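Local coordinates for probable mRNA-capping enzyme (Acanthamoeba polyphaga mimivirus, PDB 3BGY), which removes the terminal phosphate from the 5'-triphosphate end of RNA through its N-terminal tunnel-type triphosphatase domain, the first step of mRNA capping, at residues Glu63-Ser68 with Ser179-Lys184; Asn185-Ile190 with Glu212-Asn217. One frame throughout, in Å; residues are numbered along the deposited sequence. Where two conformers were deposited one is given.

Interaction 1: residues Glu63-Ser68 with Ser179-Lys184. With ACT (acetate ion), chain E.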
loop_
_atom_site.group_PDB
_atom_site.type_symbol
_atom_site.label_atom_id
_atom_site.label_comp_id
_atom_site.label_asym_id
_atom_site.label_seq_id
_atom_site.Cartn_x
_atom_site.Cartn_y
_atom_site.Cartn_z
ATOM N N GLU A 63 5.034 -19.162 10.564
ATOM C CA GLU A 63 6.165 -18.426 10.030
ATOM C C GLU A 63 6.275 -18.323 8.504
ATOM O O GLU A 63 6.649 -17.278 7.998
ATOM C CB GLU A 63 7.461 -18.970 10.651
ATOM C CG GLU A 63 8.588 -17.950 10.805
ATOM C CD GLU A 63 8.199 -16.714 11.613
ATOM O OE1 GLU A 63 7.723 -16.864 12.757
ATOM O OE2 GLU A 63 8.373 -15.592 11.090
ATOM N N ASN A 64 5.862 -19.364 7.768
ATOM C CA ASN A 64 5.934 -19.352 6.298
ATOM C C ASN A 64 4.942 -18.365 5.675
ATOM O O ASN A 64 5.072 -17.999 4.520
ATOM C CB ASN A 64 5.613 -20.732 5.695
ATOM C CG ASN A 64 6.756 -21.739 5.807
ATOM O OD1 ASN A 64 7.928 -21.395 5.744
ATOM N ND2 ASN A 64 6.393 -23.008 5.902
ATOM N N LYS A 65 3.957 -17.944 6.469
ATOM C CA LYS A 65 2.932 -17.027 6.005
ATOM C C LYS A 65 3.113 -15.605 6.531
ATOM O O LYS A 65 2.209 -14.766 6.375
ATOM C CB LYS A 65 1.557 -17.599 6.384
ATOM C CG LYS A 65 1.300 -19.001 5.799
ATOM C CD LYS A 65 1.173 -18.946 4.298
ATOM C CE LYS A 65 0.842 -20.304 3.703
ATOM N NZ LYS A 65 0.881 -20.262 2.219
ATOM N N ILE A 66 4.269 -15.346 7.162
ATOM C CA ILE A 66 4.602 -14.003 7.673
ATOM C C ILE A 66 5.706 -13.433 6.785
ATOM O O ILE A 66 6.677 -14.121 6.458
ATOM C CB ILE A 66 5.123 -14.009 9.152
ATOM C CG1 ILE A 66 4.091 -14.627 10.107
ATOM C CG2 ILE A 66 5.446 -12.586 9.606
ATOM C CD1 ILE A 66 4.558 -14.801 11.553
ATOM N N GLU A 67 5.570 -12.175 6.397
ATOM C CA GLU A 67 6.610 -11.530 5.602
ATOM C C GLU A 67 6.811 -10.158 6.250
ATOM O O GLU A 67 5.838 -9.461 6.560
ATOM C CB GLU A 67 6.173 -11.373 4.143
ATOM C CG GLU A 67 7.275 -10.907 3.195
ATOM C CD GLU A 67 6.766 -10.712 1.779
ATOM O OE1 GLU A 67 6.423 -11.724 1.132
ATOM O OE2 GLU A 67 6.692 -9.549 1.323
ATOM N N SER A 68 8.061 -9.791 6.518
ATOM C CA SER A 68 8.303 -8.481 7.106
ATOM C C SER A 68 9.409 -7.814 6.327
ATOM O O SER A 68 10.359 -8.472 5.909
ATOM C CB SER A 68 8.626 -8.535 8.601
ATOM O OG SER A 68 9.679 -9.425 8.884
ATOM N N SER A 179 3.358 -8.468 6.954
ATOM C CA SER A 179 2.265 -8.996 6.132
ATOM C C SER A 179 1.929 -10.397 6.574
ATOM O O SER A 179 2.806 -11.257 6.706
ATOM C CB SER A 179 2.636 -8.995 4.644
ATOM O OG SER A 179 2.866 -7.669 4.179
ATOM N N PHE A 180 0.648 -10.623 6.850
ATOM C CA PHE A 180 0.220 -11.931 7.314
ATOM C C PHE A 180 -0.754 -12.531 6.326
ATOM O O PHE A 180 -1.844 -12.014 6.137
ATOM C CB PHE A 180 -0.434 -11.789 8.693
ATOM C CG PHE A 180 0.456 -11.124 9.697
ATOM C CD1 PHE A 180 1.396 -11.870 10.417
ATOM C CD2 PHE A 180 0.376 -9.731 9.916
ATOM C CE1 PHE A 180 2.257 -11.264 11.346
ATOM C CE2 PHE A 180 1.236 -9.104 10.856
ATOM C CZ PHE A 180 2.186 -9.877 11.581
ATOM N N THR A 181 -0.362 -13.625 5.673
ATOM C CA THR A 181 -1.242 -14.265 4.702
ATOM C C THR A 181 -2.169 -15.182 5.499
ATOM O O THR A 181 -1.789 -16.270 5.896
ATOM C CB THR A 181 -0.410 -15.014 3.610
ATOM O OG1 THR A 181 0.369 -14.054 2.885
ATOM C CG2 THR A 181 -1.354 -15.702 2.607
ATOM N N ILE A 182 -3.364 -14.685 5.791
ATOM C CA ILE A 182 -4.296 -15.439 6.624
ATOM C C ILE A 182 -4.954 -16.664 5.988
ATOM O O ILE A 182 -5.322 -17.607 6.688
ATOM C CB ILE A 182 -5.296 -14.495 7.338
ATOM C CG1 ILE A 182 -6.024 -13.614 6.331
ATOM C CG2 ILE A 182 -4.543 -13.601 8.375
ATOM C CD1 ILE A 182 -7.207 -12.833 6.943
ATOM N N ASN A 183 -5.097 -16.629 4.670
ATOM C CA ASN A 183 -5.636 -17.726 3.863
ATOM C C ASN A 183 -5.229 -17.440 2.433
ATOM O O ASN A 183 -4.595 -16.415 2.159
ATOM C CB ASN A 183 -7.173 -17.917 4.022
ATOM C CG ASN A 183 -7.975 -16.640 3.766
ATOM O OD1 ASN A 183 -7.824 -15.988 2.728
ATOM N ND2 ASN A 183 -8.866 -16.307 4.692
ATOM N N LYS A 184 -5.636 -18.304 1.504
ATOM C CA LYS A 184 -5.283 -18.149 0.093
ATOM C C LYS A 184 -5.779 -16.889 -0.596
ATOM O O LYS A 184 -5.168 -16.427 -1.546
ATOM C CB LYS A 184 -5.749 -19.376 -0.710
ATOM C CG LYS A 184 -7.179 -19.801 -0.417
ATOM C CD LYS A 184 -7.584 -21.061 -1.178
ATOM C CE LYS A 184 -8.978 -21.520 -0.737
ATOM N NZ LYS A 184 -9.415 -22.792 -1.385
HETATM C C ACT E . 12.296 -10.664 7.154
HETATM O O ACT E . 12.631 -10.583 5.859
HETATM O OXT ACT E . 11.829 -9.714 7.708
HETATM C CH3 ACT E . 12.496 -11.934 7.915
HETATM O O HOH W 1 2.527 -12.825 4.016
HETATM O O HOH W 2 5.815 -7.137 4.092
#
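K65 belongs to a 3-10 turn, yet its carbonyl already makes the first bond of the strand pairing that follows. T181 N donates to K65 O at 2.9 Å and nearly straight, 174° at the hydrogen. Water bridges the same K65 O to T181 OG1. The pairing joins strands 66-77 and 169-183, antiparallel neighbours in the eight-stranded barrel of the triphosphatase domain. E67 and S179 form a hydrogen-bonded pair. S179 N reaches E67 O at 2.7 Å, and E67 N returns to S179 O at 2.9 Å, in the carbonyl plane.

I66 and F180 form the adjoining non-hydrogen-bonded pair. Their side chains lie alongside each other and point the same way. With CG1 anti to the carbonyl carbon (chi1 -58°), both branches of I66 come close to CD1 and CE1 of the ring, I66 CG2 at 3.9 Å from F180 CE1. Y57 of helix 47-60 also meets the F180 ring.

Further along the strand, S68 OG lies doubtfully close to an acetate, probably from the crystallisation liquor. The S179 hydroxyl lies on the other face of the sheet and bonds D189 of strand 186-196. A second water donates weakly to E67 O and, at 3.0 Å, to S179 OG.

Interaction 2: residues Asn185-Ile190 with Glu212-Asn217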
loop_
_atom_site.group_PDB
_atom_site.type_symbol
_atom_site.label_atom_id
_atom_site.label_comp_id
_atom_site.label_asym_id
_atom_site.label_seq_id
_atom_site.Cartn_x
_atom_site.Cartn_y
_atom_site.Cartn_z
ATOM N N ASN A 185 -6.797 -16.258 -0.008
ATOM C CA ASN A 185 -7.430 -15.094 -0.624
ATOM C C ASN A 185 -7.273 -13.730 0.011
ATOM O O ASN A 185 -7.645 -12.724 -0.595
ATOM C CB ASN A 185 -8.918 -15.394 -0.776
ATOM C CG ASN A 185 -9.171 -16.722 -1.465
ATOM O OD1 ASN A 185 -8.585 -17.000 -2.501
ATOM N ND2 ASN A 185 -10.026 -17.551 -0.877
ATOM N N SER A 186 -6.674 -13.679 1.190
ATOM C CA SER A 186 -6.526 -12.400 1.862
ATOM C C SER A 186 -5.263 -12.312 2.692
ATOM O O SER A 186 -4.757 -13.320 3.185
ATOM C CB SER A 186 -7.747 -12.097 2.731
ATOM O OG SER A 186 -7.929 -13.126 3.667
ATOM N N ARG A 187 -4.820 -11.078 2.896
ATOM C CA ARG A 187 -3.594 -10.790 3.640
ATOM C C ARG A 187 -3.792 -9.549 4.497
ATOM O O ARG A 187 -4.472 -8.615 4.074
ATOM C CB ARG A 187 -2.498 -10.558 2.599
ATOM C CG ARG A 187 -1.086 -10.488 3.120
ATOM C CD ARG A 187 -0.105 -10.242 1.963
ATOM N NE ARG A 187 -0.139 -8.821 1.603
ATOM C CZ ARG A 187 -0.605 -8.319 0.461
ATOM N NH1 ARG A 187 -1.068 -9.124 -0.491
ATOM N NH2 ARG A 187 -0.724 -7.005 0.329
ATOM N N ILE A 188 -3.268 -9.588 5.722
ATOM C CA ILE A 188 -3.335 -8.442 6.630
ATOM C C ILE A 188 -1.975 -7.738 6.544
ATOM O O ILE A 188 -0.962 -8.393 6.724
ATOM C CB ILE A 188 -3.573 -8.897 8.100
ATOM C CG1 ILE A 188 -5.017 -9.413 8.286
ATOM C CG2 ILE A 188 -3.302 -7.720 9.106
ATOM C CD1 ILE A 188 -6.102 -8.319 8.375
ATOM N N ASP A 189 -1.965 -6.443 6.219
ATOM C CA ASP A 189 -0.717 -5.659 6.168
ATOM C C ASP A 189 -0.785 -4.624 7.273
ATOM O O ASP A 189 -1.773 -3.906 7.376
ATOM C CB ASP A 189 -0.569 -4.885 4.862
ATOM C CG ASP A 189 -0.320 -5.775 3.662
ATOM O OD1 ASP A 189 0.090 -6.947 3.840
ATOM O OD2 ASP A 189 -0.513 -5.264 2.540
ATOM N N ILE A 190 0.234 -4.573 8.117
ATOM C CA ILE A 190 0.281 -3.572 9.191
ATOM C C ILE A 190 1.620 -2.895 9.012
ATOM O O ILE A 190 2.670 -3.554 9.027
ATOM C CB ILE A 190 0.049 -4.189 10.616
ATOM C CG1 ILE A 190 0.091 -3.121 11.706
ATOM C CG2 ILE A 190 1.066 -5.218 10.956
ATOM C CD1 ILE A 190 -1.117 -2.303 11.875
ATOM N N GLU A 212 -4.349 -2.663 6.862
ATOM C CA GLU A 212 -5.256 -2.962 5.759
ATOM C C GLU A 212 -5.468 -4.437 5.586
ATOM O O GLU A 212 -4.636 -5.229 5.981
ATOM C CB GLU A 212 -4.682 -2.516 4.403
ATOM C CG GLU A 212 -4.401 -1.050 4.206
ATOM C CD GLU A 212 -2.958 -0.696 4.479
ATOM O OE1 GLU A 212 -2.059 -1.534 4.240
ATOM O OE2 GLU A 212 -2.724 0.434 4.928
ATOM N N LEU A 213 -6.641 -4.802 5.069
ATOM C CA LEU A 213 -6.930 -6.190 4.709
ATOM C C LEU A 213 -7.000 -6.129 3.180
ATOM O O LEU A 213 -7.923 -5.527 2.620
ATOM C CB LEU A 213 -8.271 -6.689 5.290
ATOM C CG LEU A 213 -8.701 -8.075 4.751
ATOM C CD1 LEU A 213 -7.804 -9.166 5.315
ATOM C CD2 LEU A 213 -10.147 -8.355 5.068
ATOM N N GLU A 214 -6.001 -6.711 2.504
ATOM C CA GLU A 214 -5.959 -6.699 1.039
ATOM C C GLU A 214 -6.295 -8.077 0.469
ATOM O O GLU A 214 -5.821 -9.092 0.977
ATOM C CB GLU A 214 -4.569 -6.270 0.525
ATOM C CG GLU A 214 -3.956 -5.083 1.254
ATOM C CD GLU A 214 -3.201 -4.128 0.353
ATOM O OE1 GLU A 214 -2.672 -4.548 -0.702
ATOM O OE2 GLU A 214 -3.125 -2.937 0.721
ATOM N N LEU A 215 -7.089 -8.103 -0.603
ATOM C CA LEU A 215 -7.475 -9.359 -1.255
ATOM C C LEU A 215 -6.369 -9.819 -2.218
ATOM O O LEU A 215 -5.638 -8.995 -2.803
ATOM C CB LEU A 215 -8.788 -9.223 -2.032
ATOM C CG LEU A 215 -9.982 -8.940 -1.118
ATOM C CD1 LEU A 215 -11.207 -8.962 -1.979
ATOM C CD2 LEU A 215 -10.125 -9.946 0.005
ATOM N N ILE A 216 -6.245 -11.139 -2.315
ATOM C CA ILE A 216 -5.313 -11.818 -3.232
ATOM C C ILE A 216 -6.217 -12.366 -4.363
ATOM O O ILE A 216 -5.832 -12.375 -5.541
ATOM C CB ILE A 216 -4.546 -12.970 -2.510
ATOM C CG1 ILE A 216 -3.632 -12.406 -1.427
ATOM C CG2 ILE A 216 -3.719 -13.833 -3.518
ATOM C CD1 ILE A 216 -3.070 -13.463 -0.471
ATOM N N ASN A 217 -7.413 -12.833 -3.992
ATOM C CA ASN A 217 -8.418 -13.334 -4.957
ATOM C C ASN A 217 -9.756 -12.834 -4.443
ATOM O O ASN A 217 -9.862 -12.455 -3.269
ATOM C CB ASN A 217 -8.487 -14.859 -4.993
ATOM C CG ASN A 217 -7.205 -15.502 -5.434
ATOM O OD1 ASN A 217 -6.721 -15.248 -6.539
ATOM N ND2 ASN A 217 -6.626 -16.316 -4.565
HETATM O O HOH W 3 -2.882 -8.765 -3.027
HETATM O O HOH W 4 -0.088 -4.343 -1.521
HETATM O O HOH W 5 -0.889 -2.694 1.849
#
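R187 and E214 are joined by paired backbone bonds and by a salt bridge. In the backbone, R187 N to E214 O and E214 N to R187 O are both 2.9 Å. D189 and E212 form a second hydrogen-bonded pair of the same kind. N185 O takes I216 N at 2.7 Å, with the donor above the carbonyl plane, and a weaker bond from N217 N.

The charged groups share the face of R187, D189, E212 and E214. R187 grips D189 side-on: R187 NE meets D189 OD1 at 2.9 Å, and R187 NH2 meets D189 OD2 at 2.8 Å. Both oxygens are approached on their syn sides. The R187 side chain is extended to CD and bends at chi3 (79°), which brings NE and NH2 alongside the D189 carboxylate. R187 NH2 makes a weak, long bond to E214 OE1, 3.3 Å, with the guanidinium and carboxylate planes turned 56° apart. R187 thus bridges the two carboxylates, and a water lies between D189 OD2 and E214 OE2. Water links R187 NH1 to L215 O. The I216 side chain lies along the N185-S186 backbone on the R187 side.

The two strands, 186-196 and 208-215, form an antiparallel beta hairpin in the wall of the barrel. Strand 36-42 flanks 208-215 on its other edge, and its E39 comes near E214. E212 and E214 alternate with L213, consistent with the glutamate-rich ExE strands lining the tunnel in this metal-dependent family.

Apolar contacts dominate the opposite face, that of I188 and L213. I188 CD1 meets L213 CD1 at 3.6 Å, and S186 CB lies near the same methyl. Helix 221-235 covers I188 and L213.

One amide pair lies beyond the strands. N217 ND2 donates to N185 OD1 at 2.9 Å, in the carbonyl plane, while the two amide planes stand 74° apart.

How the interactions relate
The two contacts lie on either side of the joint between strands 169-183 and 186-196. Strand 169-183 from interaction 1 runs next to strand 186-196 from interaction 2, and F180 N to I188 O (2.8 Å) is a probable hydrogen bond between them. Interaction 1 sits farther from the chain centre, about 16 Å from its own centre against 10 Å. Its 66-68 side is largely exposed, and backbone bonds and bridging waters carry much of it. Interaction 2 buries about twice the area and has more buried residues. It adds a charged network on one face and an apolar face covered by a helix. The S179 hydroxyl connects the first contact to that network through D189.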